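Local coordinates for protein ethylbenzene dehydrogenase alpha-subunit (Aromatoleum aromaticum, PDB 2IVF) that belongs to the molybdopterin oxidoreductase family and holds a molybdenum atom, two pterin guanine dinucleotide cofactors and an iron/sulfur cluster, at residues S131-N136 with C652-E657; R142-L147 with G682-E687; I632-T637 with D647-C652. One frame throughout, in Å; residues are numbered along the deposited sequence.

Interaction 1 (S131-N136 with C652-E657); sequences SAFNNN and CAWYYE. With MD1 (phosphoric acid 4-(2-amino-4-oxo-3,4,5,6,-tetrahydro-pteridin-6-yl)-2-hydroxy-3,4-dimercapto-but-3-en-yl ester guanylate ester), chain N.
Phe133 takes Tyr655 CD2 over one face of its ring, off toward the rim, with Phe133 CZ 3.3 Å from Tyr655 CD2; the two planes are 24° apart but slid along each other, so overlap is slight. The opposite face of the Phe133 ring lies against CB of Asn136. With CG anti to the backbone N (chi1 -165°), Phe133 drives its CZ end over the middle of the Trp654 indole, an edge-to-face pair with planes at 83° and Phe133 CZ 3.7 Å from Trp654 CD2. Farther round the edge of the same ring, Phe133 CD2 meets the face of Tyr656, 4.0 Å from Tyr656 CE2 and off toward that ring's rim. Asn136 adds an off-centre CH-pi contact from CB to the six-membered ring of Trp654. Tyr656 OH bonds Glu106 and His82. Glu657 OE1 accepts from Trp654 N within a type II turn. Beyond Trp654 and Tyr655, as seen from Phe133, lies the guanine of MD1, its N7 2.8 Å from Tyr655 OH, which also hydrogen-bonds His194 O, and 3.1 Å from Trp654 NE1. Phe133, Trp654, Tyr655 and Tyr656 thus form a buried aromatic cluster that backs the MD1 guanine pocket of this molybdopterin oxidoreductase.

Interaction 2 (R142-L147 with G682-E687); sequences RVKYPL and GECREE. With MD1 (phosphoric acid 4-(2-amino-4-oxo-3,4,5,6,-tetrahydro-pteridin-6-yl)-2-hydroxy-3,4-dimercapto-but-3-en-yl ester guanylate ester), chain N.
Cys684 and Glu683 meet the backbone of 142-147 in the close-packed part of this contact. Glu683 N donates to Lys144 O at 2.7 Å, almost in line with the carbonyl, and this one backbone bond ties the two loops together. Beside it the SG of Cys684 lies 3.6 Å from Val143 O and close to Lys144 CA. The sulfur also lies 3.9 Å from Arg142 NH2, a loose approach oblique to the guanidinium; the charge of Arg142 is paired instead with Glu657. Pro651 packs on Cys684 from the neighbouring strand 648-651.

The outer side is more open. Gly682, with a positive phi of 55°, lets its bare CA come 3.6 Å from Tyr145 OH, where Lys144 O and the tyrosine ring leave little room for a side chain. Lys144 sends its long chain away from the contact. Glu683 is extended beyond CG, which carries its carboxylate to the edge of the Tyr145 ring, Glu683 CD 3.7 Å from Tyr145 CD1, the two planes 75° apart. Its OE1 rests 3.5 Å from Pro146 CD, while OE2 makes a salt bridge to Arg160, so the carboxylate is held from beyond the contact.

At the inner end of 682-687 the chain enters helix 687-704, with Glu686 at the N-cap position. Glu687, bent at chi2 (79°), turns OE2 to the guanine of MD1 and takes bonds from both N1, at 2.7 Å, and N2; Lys658 pairs with the same oxygen and probably favours its charged form. The usual acidic reading of the guanine N1/N2 edge is made here by a single oxygen, and the paired loops lead into the helix start that brings Glu687 to the MD1 pocket.

Interaction 3 (I632-T637 with D647-C652); sequences IFALET and DIVLPC. With MD1 (phosphoric acid 4-(2-amino-4-oxo-3,4,5,6,-tetrahydro-pteridin-6-yl)-2-hydroxy-3,4-dimercapto-but-3-en-yl ester guanylate ester), chain N.
Leu635 and Leu650 lie side by side and point the same way, their CD1 atoms 4.0 Å apart, on one face of two parallel strands. Phe633 and Ile648 share that face and touch through their CB atoms, but both side chains lead off at their ends: Phe633 has CG between its backbone N and carbonyl carbon (chi1 68°), and Phe633 CD2 comes no nearer than 4.5 Å to Leu650 CD1. Helices 163-181 and 687-704 pack on this apolar side through Ile170 and Ile694. Ala634, Val649, Glu636 and Pro651 project from the other face, Ala634 CB lying loosely beside Val649 CG2.

Alternate backbone bonds zip the strands in parallel register, from Ile648 N on Ile632 O to Cys652 N on Glu636 O; the last donor stands above the carbonyl plane. At the start Asp647 crosses Ile632 at about a right angle and closes a small ring of bonds: its OD2 accepts from Ile632 N at 2.7 Å, from the anti side and well out of the carboxylate plane, while Ile632 O accepts from Asp647 N as well. Arg149 and Arg153 pair with the same carboxylate.

At the C-terminal ends side chains and backbone both reach MD1. Glu636, bent at chi2 (-67°), sets its two oxygens against the ribose diol, OE1 accepting from O2' at 2.8 Å and OE2 from O3' at 2.6 Å. The backbone O of Leu635 accepts from guanine N2 at 2.8 Å, with Cys652 CB 3.4 Å from the same nitrogen, and Thr637 CG2 lies 3.2 Å from guanine N1. An acidic strand-end residue holding both ribose hydroxyls recalls Rossmann-like nucleotide sites; here it sits on a central parallel pair of a mixed sheet and serves the MD1 pocket.

Overall arrangement
All three contacts reach the guanosine end of MD1. Interaction 3 supplies the strand ends that bind ribose and base, interaction 2 the carboxylate for the base, and interaction 1 the aromatic residues near its N7. Cys652 belongs to both 1 and 3, whose centres lie about 17 Å apart, while those of 2 and 3 are only about 8 Å apart. There Leu147 N lies 2.9 Å from Val649 O, a probable hydrogen bond by which strand 147-149 extends the sheet. Interactions 1 and 2 are joined by the salt bridge from Arg142 NH1 to Glu657 OE2, 2.8 Å. The side chain of Tyr655 is about 7 Å from the iron/sulfur cluster.

Interaction 1 (S131-N136 with C652-E657)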
# COMPACT_ATOMS: atom_id res chain seq x y z
N SER A 131 7.59 0.84 6.12
CA SER A 131 8.32 -0.08 6.99
C SER A 131 9.36 -0.94 6.24
O SER A 131 10.09 -1.72 6.88
CB SER A 131 7.33 -0.98 7.73
OG SER A 131 6.53 -0.22 8.63
N ALA A 132 9.41 -0.80 4.92
CA ALA A 132 10.42 -1.47 4.06
C ALA A 132 11.16 -0.49 3.16
O ALA A 132 11.85 -0.90 2.23
CB ALA A 132 9.72 -2.50 3.19
N PHE A 133 11.08 0.79 3.48
CA PHE A 133 11.67 1.81 2.64
C PHE A 133 13.21 1.73 2.52
O PHE A 133 13.78 2.13 1.53
CB PHE A 133 11.24 3.22 3.09
CG PHE A 133 11.53 4.21 2.03
CD1 PHE A 133 10.73 4.23 0.91
CD2 PHE A 133 12.66 5.01 2.07
CE1 PHE A 133 11.02 5.08 -0.16
CE2 PHE A 133 12.95 5.85 1.01
CZ PHE A 133 12.13 5.86 -0.10
N ASN A 134 13.89 1.14 3.50
CA ASN A 134 15.31 0.91 3.35
C ASN A 134 15.64 0.19 2.05
O ASN A 134 16.71 0.38 1.48
CB ASN A 134 15.81 0.08 4.54
CG ASN A 134 15.38 -1.40 4.47
OD1 ASN A 134 14.39 -1.81 5.10
ND2 ASN A 134 16.18 -2.20 3.78
N ASN A 135 14.71 -0.62 1.54
CA ASN A 135 14.93 -1.36 0.30
C ASN A 135 14.89 -0.47 -0.89
O ASN A 135 15.60 -0.72 -1.86
CB ASN A 135 13.90 -2.47 0.19
CG ASN A 135 14.04 -3.45 1.31
OD1 ASN A 135 15.02 -4.20 1.34
ND2 ASN A 135 13.18 -3.36 2.31
N ASN A 136 14.09 0.59 -0.82
CA ASN A 136 14.08 1.59 -1.89
C ASN A 136 15.43 2.28 -2.01
O ASN A 136 15.93 2.53 -3.12
CB ASN A 136 13.01 2.64 -1.66
CG ASN A 136 11.62 2.13 -1.95
OD1 ASN A 136 11.13 1.28 -1.23
ND2 ASN A 136 10.96 2.68 -2.97
N CYS A 652 18.15 12.60 -7.47
CA CYS A 652 17.78 13.25 -6.24
C CYS A 652 17.88 12.37 -5.01
O CYS A 652 17.83 11.13 -5.05
CB CYS A 652 16.36 13.82 -6.33
SG CYS A 652 16.27 15.05 -7.61
N ALA A 653 18.06 13.06 -3.90
CA ALA A 653 18.12 12.45 -2.60
C ALA A 653 16.71 11.96 -2.28
O ALA A 653 15.73 12.58 -2.66
CB ALA A 653 18.62 13.49 -1.59
N TRP A 654 16.59 10.82 -1.59
CA TRP A 654 15.26 10.27 -1.29
C TRP A 654 14.96 10.42 0.21
O TRP A 654 15.64 11.14 0.94
CB TRP A 654 15.22 8.79 -1.73
CG TRP A 654 13.95 8.35 -2.37
CD1 TRP A 654 12.75 8.99 -2.35
CD2 TRP A 654 13.76 7.16 -3.14
NE1 TRP A 654 11.83 8.30 -3.07
CE2 TRP A 654 12.43 7.18 -3.59
CE3 TRP A 654 14.59 6.09 -3.51
CZ2 TRP A 654 11.88 6.15 -4.36
CZ3 TRP A 654 14.05 5.05 -4.28
CH2 TRP A 654 12.72 5.11 -4.71
N TYR A 655 13.95 9.71 0.70
CA TYR A 655 13.55 9.85 2.11
C TYR A 655 14.66 9.31 2.98
O TYR A 655 15.33 8.32 2.63
CB TYR A 655 12.20 9.18 2.42
CG TYR A 655 11.19 9.34 1.31
CD1 TYR A 655 11.15 10.50 0.52
CD2 TYR A 655 10.31 8.32 1.01
CE1 TYR A 655 10.25 10.62 -0.51
CE2 TYR A 655 9.42 8.43 -0.02
CZ TYR A 655 9.40 9.56 -0.77
OH TYR A 655 8.54 9.60 -1.78
N TYR A 656 14.88 10.00 4.09
CA TYR A 656 15.96 9.69 5.06
C TYR A 656 17.30 10.24 4.65
O TYR A 656 18.28 10.16 5.41
CB TYR A 656 16.18 8.21 5.32
CG TYR A 656 15.02 7.31 5.65
CD1 TYR A 656 13.78 7.80 6.07
CD2 TYR A 656 15.19 5.92 5.55
CE1 TYR A 656 12.73 6.94 6.36
CE2 TYR A 656 14.17 5.05 5.82
CZ TYR A 656 12.92 5.56 6.25
OH TYR A 656 11.91 4.69 6.54
N GLU A 657 17.38 10.80 3.45
CA GLU A 657 18.67 11.24 2.87
C GLU A 657 18.75 12.75 2.71
O GLU A 657 19.71 13.29 2.14
CB GLU A 657 18.87 10.62 1.50
CG GLU A 657 19.00 9.10 1.50
CD GLU A 657 19.18 8.53 0.11
OE1 GLU A 657 18.80 9.21 -0.86
OE2 GLU A 657 19.70 7.39 -0.02
PB MD1 N . 2.20 11.12 -9.69
O3B MD1 N . 2.82 9.79 -9.10
O1B MD1 N . 2.44 12.19 -8.69
O2B MD1 N . 2.47 11.29 -11.13
O3A MD1 N . 0.65 10.78 -9.62
C10 MD1 N . -0.17 11.07 -8.47
C11 MD1 N . -1.50 10.41 -8.79
O11 MD1 N . -1.26 8.99 -8.51
C12 MD1 N . -2.57 10.91 -7.85
S12 MD1 N . -2.19 11.72 -6.40
C13 MD1 N . -3.90 10.66 -8.09
S13 MD1 N . -5.12 11.15 -7.03
C14 MD1 N . -4.37 9.97 -9.31
N15 MD1 N . -5.09 8.75 -9.17
C16 MD1 N . -5.44 8.00 -10.26
C15 MD1 N . -6.25 6.89 -10.04
O14 MD1 N . -6.65 6.59 -8.88
N17 MD1 N . -6.50 6.14 -11.14
C17 MD1 N . -6.04 6.50 -12.40
N16 MD1 N . -6.37 5.71 -13.41
N18 MD1 N . -5.30 7.61 -12.59
C20 MD1 N . -5.01 8.35 -11.54
N8 MD1 N . -4.31 9.50 -11.73
C7 MD1 N . -3.86 10.37 -10.67
PA MD1 N . 4.08 8.88 -9.53
O1A MD1 N . 4.48 8.16 -8.28
O2A MD1 N . 3.67 8.06 -10.69
O5' MD1 N . 5.22 9.88 -9.99
C5' MD1 N . 5.85 10.63 -8.96
C4' MD1 N . 7.31 10.51 -9.08
O4' MD1 N . 7.80 11.16 -7.91
C1' MD1 N . 9.04 10.50 -7.63
N9 MD1 N . 9.53 10.69 -6.26
C4 MD1 N . 10.55 11.50 -5.97
N3 MD1 N . 11.28 12.29 -6.79
C2 MD1 N . 12.26 13.04 -6.28
N2 MD1 N . 13.00 13.85 -7.09
N1 MD1 N . 12.54 12.93 -4.93
C6 MD1 N . 11.83 12.15 -4.05
O6 MD1 N . 12.12 12.17 -2.86
C5 MD1 N . 10.77 11.40 -4.59
N7 MD1 N . 9.90 10.53 -4.10
C8 MD1 N . 9.15 10.12 -5.12
C2' MD1 N . 8.74 9.02 -7.85
O2' MD1 N . 9.92 8.23 -8.15
C3' MD1 N . 7.70 9.03 -8.99
O3' MD1 N . 8.27 8.59 -10.25

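Interaction 2 (R142-L147 with G682-E687)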
# COMPACT_ATOMS: atom_id res chain seq x y z
N ARG A 142 16.96 3.06 -8.58
CA ARG A 142 17.47 4.40 -8.34
C ARG A 142 18.34 4.95 -9.43
O ARG A 142 19.19 4.24 -9.95
CB ARG A 142 18.26 4.45 -7.05
CG ARG A 142 17.45 4.20 -5.85
CD ARG A 142 18.25 4.62 -4.62
NE ARG A 142 18.29 6.06 -4.51
CZ ARG A 142 18.64 6.72 -3.42
NH1 ARG A 142 18.98 6.07 -2.33
NH2 ARG A 142 18.64 8.06 -3.42
N VAL A 143 18.14 6.22 -9.73
CA VAL A 143 19.06 7.00 -10.51
C VAL A 143 19.96 7.79 -9.55
O VAL A 143 19.49 8.47 -8.63
CB VAL A 143 18.31 7.81 -11.53
CG1 VAL A 143 17.56 6.85 -12.43
CG2 VAL A 143 17.31 8.73 -10.89
N LYS A 144 21.26 7.60 -9.73
CA LYS A 144 22.27 8.11 -8.82
C LYS A 144 23.23 9.09 -9.48
O LYS A 144 24.00 9.76 -8.78
CB LYS A 144 23.06 6.91 -8.20
CG LYS A 144 22.26 6.13 -7.16
CD LYS A 144 23.03 4.92 -6.51
CE LYS A 144 23.88 4.12 -7.46
NZ LYS A 144 24.56 2.95 -6.79
N TYR A 145 23.16 9.20 -10.80
CA TYR A 145 24.01 10.10 -11.54
C TYR A 145 23.22 10.77 -12.61
O TYR A 145 22.25 10.18 -13.13
CB TYR A 145 25.20 9.38 -12.20
CG TYR A 145 26.07 8.71 -11.19
CD1 TYR A 145 27.05 9.41 -10.53
CD2 TYR A 145 25.87 7.39 -10.84
CE1 TYR A 145 27.81 8.82 -9.55
CE2 TYR A 145 26.63 6.78 -9.85
CZ TYR A 145 27.60 7.51 -9.22
OH TYR A 145 28.40 6.94 -8.27
N PRO A 146 23.61 11.99 -12.94
CA PRO A 146 22.88 12.64 -14.03
C PRO A 146 23.04 11.85 -15.29
O PRO A 146 24.15 11.42 -15.60
CB PRO A 146 23.54 13.99 -14.16
CG PRO A 146 24.20 14.24 -12.86
CD PRO A 146 24.64 12.88 -12.38
N LEU A 147 21.93 11.64 -15.98
CA LEU A 147 21.91 10.88 -17.22
C LEU A 147 21.47 11.77 -18.34
O LEU A 147 20.53 12.57 -18.17
CB LEU A 147 20.90 9.75 -17.08
CG LEU A 147 21.26 8.75 -16.00
CD1 LEU A 147 20.07 7.73 -15.81
CD2 LEU A 147 22.58 8.08 -16.35
N GLY A 682 25.91 8.36 -4.64
CA GLY A 682 26.34 8.78 -5.98
C GLY A 682 26.37 10.29 -6.02
O GLY A 682 26.99 10.91 -5.17
N GLU A 683 25.69 10.89 -6.98
CA GLU A 683 25.64 12.34 -7.06
C GLU A 683 24.22 12.86 -6.89
O GLU A 683 23.83 13.90 -7.48
CB GLU A 683 26.27 12.83 -8.37
CG GLU A 683 27.75 12.46 -8.46
CD GLU A 683 28.34 12.76 -9.83
OE1 GLU A 683 27.65 13.35 -10.67
OE2 GLU A 683 29.51 12.41 -10.06
N CYS A 684 23.45 12.13 -6.09
CA CYS A 684 22.11 12.54 -5.72
C CYS A 684 22.12 13.87 -4.99
O CYS A 684 22.86 14.06 -4.05
CB CYS A 684 21.46 11.48 -4.84
SG CYS A 684 21.02 10.01 -5.77
N ARG A 685 21.27 14.79 -5.41
CA ARG A 685 21.17 16.10 -4.78
C ARG A 685 19.76 16.32 -4.21
O ARG A 685 18.80 15.69 -4.65
CB ARG A 685 21.42 17.20 -5.79
CG ARG A 685 22.86 17.35 -6.20
CD ARG A 685 23.04 18.56 -7.03
NE ARG A 685 24.39 18.62 -7.58
CZ ARG A 685 25.30 19.51 -7.24
NH1 ARG A 685 25.06 20.44 -6.32
NH2 ARG A 685 26.49 19.46 -7.81
N GLU A 686 19.66 17.20 -3.21
CA GLU A 686 18.35 17.66 -2.77
C GLU A 686 17.77 18.48 -3.88
O GLU A 686 18.49 19.17 -4.60
CB GLU A 686 18.44 18.51 -1.50
CG GLU A 686 19.15 17.80 -0.37
CD GLU A 686 19.47 18.61 0.84
OE1 GLU A 686 19.75 19.85 0.74
OE2 GLU A 686 19.54 17.93 1.92
N GLU A 687 16.45 18.47 -4.01
CA GLU A 687 15.81 19.12 -5.15
C GLU A 687 15.99 20.63 -5.11
O GLU A 687 16.21 21.28 -6.16
CB GLU A 687 14.31 18.78 -5.19
CG GLU A 687 13.96 17.30 -5.55
CD GLU A 687 14.13 16.36 -4.41
OE1 GLU A 687 14.32 16.84 -3.28
OE2 GLU A 687 14.05 15.14 -4.62
PB MD1 N . 2.20 11.12 -9.69
O3B MD1 N . 2.82 9.79 -9.10
O1B MD1 N . 2.44 12.19 -8.69
O2B MD1 N . 2.47 11.29 -11.13
O3A MD1 N . 0.65 10.78 -9.62
C10 MD1 N . -0.17 11.07 -8.47
C11 MD1 N . -1.50 10.41 -8.79
O11 MD1 N . -1.26 8.99 -8.51
C12 MD1 N . -2.57 10.91 -7.85
S12 MD1 N . -2.19 11.72 -6.40
C13 MD1 N . -3.90 10.66 -8.09
S13 MD1 N . -5.12 11.15 -7.03
C14 MD1 N . -4.37 9.97 -9.31
N15 MD1 N . -5.09 8.75 -9.17
C16 MD1 N . -5.44 8.00 -10.26
C15 MD1 N . -6.25 6.89 -10.04
O14 MD1 N . -6.65 6.59 -8.88
N17 MD1 N . -6.50 6.14 -11.14
C17 MD1 N . -6.04 6.50 -12.40
N16 MD1 N . -6.37 5.71 -13.41
N18 MD1 N . -5.30 7.61 -12.59
C20 MD1 N . -5.01 8.35 -11.54
N8 MD1 N . -4.31 9.50 -11.73
C7 MD1 N . -3.86 10.37 -10.67
PA MD1 N . 4.08 8.88 -9.53
O1A MD1 N . 4.48 8.16 -8.28
O2A MD1 N . 3.67 8.06 -10.69
O5' MD1 N . 5.22 9.88 -9.99
C5' MD1 N . 5.85 10.63 -8.96
C4' MD1 N . 7.31 10.51 -9.08
O4' MD1 N . 7.80 11.16 -7.91
C1' MD1 N . 9.04 10.50 -7.63
N9 MD1 N . 9.53 10.69 -6.26
C4 MD1 N . 10.55 11.50 -5.97
N3 MD1 N . 11.28 12.29 -6.79
C2 MD1 N . 12.26 13.04 -6.28
N2 MD1 N . 13.00 13.85 -7.09
N1 MD1 N . 12.54 12.93 -4.93
C6 MD1 N . 11.83 12.15 -4.05
O6 MD1 N . 12.12 12.17 -2.86
C5 MD1 N . 10.77 11.40 -4.59
N7 MD1 N . 9.90 10.53 -4.10
C8 MD1 N . 9.15 10.12 -5.12
C2' MD1 N . 8.74 9.02 -7.85
O2' MD1 N . 9.92 8.23 -8.15
C3' MD1 N . 7.70 9.03 -8.99
O3' MD1 N . 8.27 8.59 -10.25

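Interaction 3 (I632-T637 with D647-C652)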
# COMPACT_ATOMS: atom_id res chain seq x y z
N ILE A 632 13.10 17.90 -22.11
CA ILE A 632 12.34 17.27 -21.08
C ILE A 632 13.36 16.87 -20.06
O ILE A 632 14.29 16.13 -20.38
CB ILE A 632 11.62 16.01 -21.59
CG1 ILE A 632 10.75 16.37 -22.78
CG2 ILE A 632 10.83 15.41 -20.45
CD1 ILE A 632 10.05 15.17 -23.50
N PHE A 633 13.21 17.38 -18.84
CA PHE A 633 14.14 16.99 -17.80
C PHE A 633 13.40 16.58 -16.55
O PHE A 633 12.31 17.09 -16.25
CB PHE A 633 15.19 18.06 -17.53
CG PHE A 633 14.65 19.34 -16.89
CD1 PHE A 633 14.00 20.28 -17.65
CD2 PHE A 633 14.82 19.58 -15.53
CE1 PHE A 633 13.55 21.48 -17.08
CE2 PHE A 633 14.32 20.76 -14.96
CZ PHE A 633 13.70 21.69 -15.74
N ALA A 634 13.98 15.63 -15.85
CA ALA A 634 13.37 15.04 -14.70
C ALA A 634 14.28 15.20 -13.51
O ALA A 634 15.51 15.02 -13.62
CB ALA A 634 13.10 13.60 -14.93
N LEU A 635 13.66 15.53 -12.37
CA LEU A 635 14.31 15.50 -11.08
C LEU A 635 13.73 14.30 -10.38
O LEU A 635 12.62 14.36 -9.84
CB LEU A 635 14.03 16.75 -10.28
CG LEU A 635 14.92 17.93 -10.61
CD1 LEU A 635 14.49 18.50 -11.91
CD2 LEU A 635 14.84 18.99 -9.47
N GLU A 636 14.49 13.21 -10.41
CA GLU A 636 14.01 11.92 -9.96
C GLU A 636 14.94 11.19 -9.04
O GLU A 636 16.18 11.32 -9.09
CB GLU A 636 13.71 11.04 -11.19
CG GLU A 636 12.26 10.98 -11.62
CD GLU A 636 11.31 10.30 -10.67
OE1 GLU A 636 11.71 9.79 -9.58
OE2 GLU A 636 10.12 10.27 -11.05
N THR A 637 14.34 10.38 -8.20
CA THR A 637 15.05 9.39 -7.43
C THR A 637 15.02 8.05 -8.13
O THR A 637 15.84 7.17 -7.86
CB THR A 637 14.38 9.18 -6.07
OG1 THR A 637 13.00 8.92 -6.28
CG2 THR A 637 14.54 10.44 -5.22
N ASP A 647 15.12 13.91 -21.76
CA ASP A 647 16.40 14.19 -22.34
C ASP A 647 17.48 14.18 -21.30
O ASP A 647 18.60 13.82 -21.61
CB ASP A 647 16.37 15.53 -23.03
CG ASP A 647 15.26 15.61 -24.04
OD1 ASP A 647 15.13 14.67 -24.88
OD2 ASP A 647 14.52 16.60 -23.99
N ILE A 648 17.13 14.59 -20.08
CA ILE A 648 18.07 14.73 -18.98
C ILE A 648 17.36 14.23 -17.72
O ILE A 648 16.22 14.61 -17.44
CB ILE A 648 18.48 16.23 -18.77
CG1 ILE A 648 19.25 16.79 -19.95
CG2 ILE A 648 19.30 16.38 -17.48
CD1 ILE A 648 20.60 16.15 -20.22
N VAL A 649 18.02 13.36 -16.96
CA VAL A 649 17.50 12.95 -15.68
C VAL A 649 18.53 13.34 -14.63
O VAL A 649 19.73 12.99 -14.75
CB VAL A 649 17.22 11.44 -15.65
CG1 VAL A 649 16.71 11.00 -14.27
CG2 VAL A 649 16.22 11.06 -16.78
N LEU A 650 18.06 14.07 -13.60
CA LEU A 650 18.91 14.61 -12.54
C LEU A 650 18.65 13.80 -11.28
O LEU A 650 17.48 13.71 -10.84
CB LEU A 650 18.53 16.04 -12.27
CG LEU A 650 18.73 17.00 -13.42
CD1 LEU A 650 18.30 18.37 -12.98
CD2 LEU A 650 20.18 16.99 -13.91
N PRO A 651 19.68 13.19 -10.70
CA PRO A 651 19.39 12.29 -9.55
C PRO A 651 19.16 13.02 -8.23
O PRO A 651 19.92 13.89 -7.90
CB PRO A 651 20.66 11.46 -9.43
CG PRO A 651 21.76 12.38 -9.88
CD PRO A 651 21.10 13.20 -11.03
N CYS A 652 18.15 12.60 -7.47
CA CYS A 652 17.78 13.25 -6.24
C CYS A 652 17.88 12.37 -5.01
O CYS A 652 17.83 11.13 -5.05
CB CYS A 652 16.36 13.82 -6.33
SG CYS A 652 16.27 15.05 -7.61
PB MD1 N . 2.20 11.12 -9.69
O3B MD1 N . 2.82 9.79 -9.10
O1B MD1 N . 2.44 12.19 -8.69
O2B MD1 N . 2.47 11.29 -11.13
O3A MD1 N . 0.65 10.78 -9.62
C10 MD1 N . -0.17 11.07 -8.47
C11 MD1 N . -1.50 10.41 -8.79
O11 MD1 N . -1.26 8.99 -8.51
C12 MD1 N . -2.57 10.91 -7.85
S12 MD1 N . -2.19 11.72 -6.40
C13 MD1 N . -3.90 10.66 -8.09
S13 MD1 N . -5.12 11.15 -7.03
C14 MD1 N . -4.37 9.97 -9.31
N15 MD1 N . -5.09 8.75 -9.17
C16 MD1 N . -5.44 8.00 -10.26
C15 MD1 N . -6.25 6.89 -10.04
O14 MD1 N . -6.65 6.59 -8.88
N17 MD1 N . -6.50 6.14 -11.14
C17 MD1 N . -6.04 6.50 -12.40
N16 MD1 N . -6.37 5.71 -13.41
N18 MD1 N . -5.30 7.61 -12.59
C20 MD1 N . -5.01 8.35 -11.54
N8 MD1 N . -4.31 9.50 -11.73
C7 MD1 N . -3.86 10.37 -10.67
PA MD1 N . 4.08 8.88 -9.53
O1A MD1 N . 4.48 8.16 -8.28
O2A MD1 N . 3.67 8.06 -10.69
O5' MD1 N . 5.22 9.88 -9.99
C5' MD1 N . 5.85 10.63 -8.96
C4' MD1 N . 7.31 10.51 -9.08
O4' MD1 N . 7.80 11.16 -7.91
C1' MD1 N . 9.04 10.50 -7.63
N9 MD1 N . 9.53 10.69 -6.26
C4 MD1 N . 10.55 11.50 -5.97
N3 MD1 N . 11.28 12.29 -6.79
C2 MD1 N . 12.26 13.04 -6.28
N2 MD1 N . 13.00 13.85 -7.09
N1 MD1 N . 12.54 12.93 -4.93
C6 MD1 N . 11.83 12.15 -4.05
O6 MD1 N . 12.12 12.17 -2.86
C5 MD1 N . 10.77 11.40 -4.59
N7 MD1 N . 9.90 10.53 -4.10
C8 MD1 N . 9.15 10.12 -5.12
C2' MD1 N . 8.74 9.02 -7.85
O2' MD1 N . 9.92 8.23 -8.15
C3' MD1 N . 7.70 9.03 -8.99
O3' MD1 N . 8.27 8.59 -10.25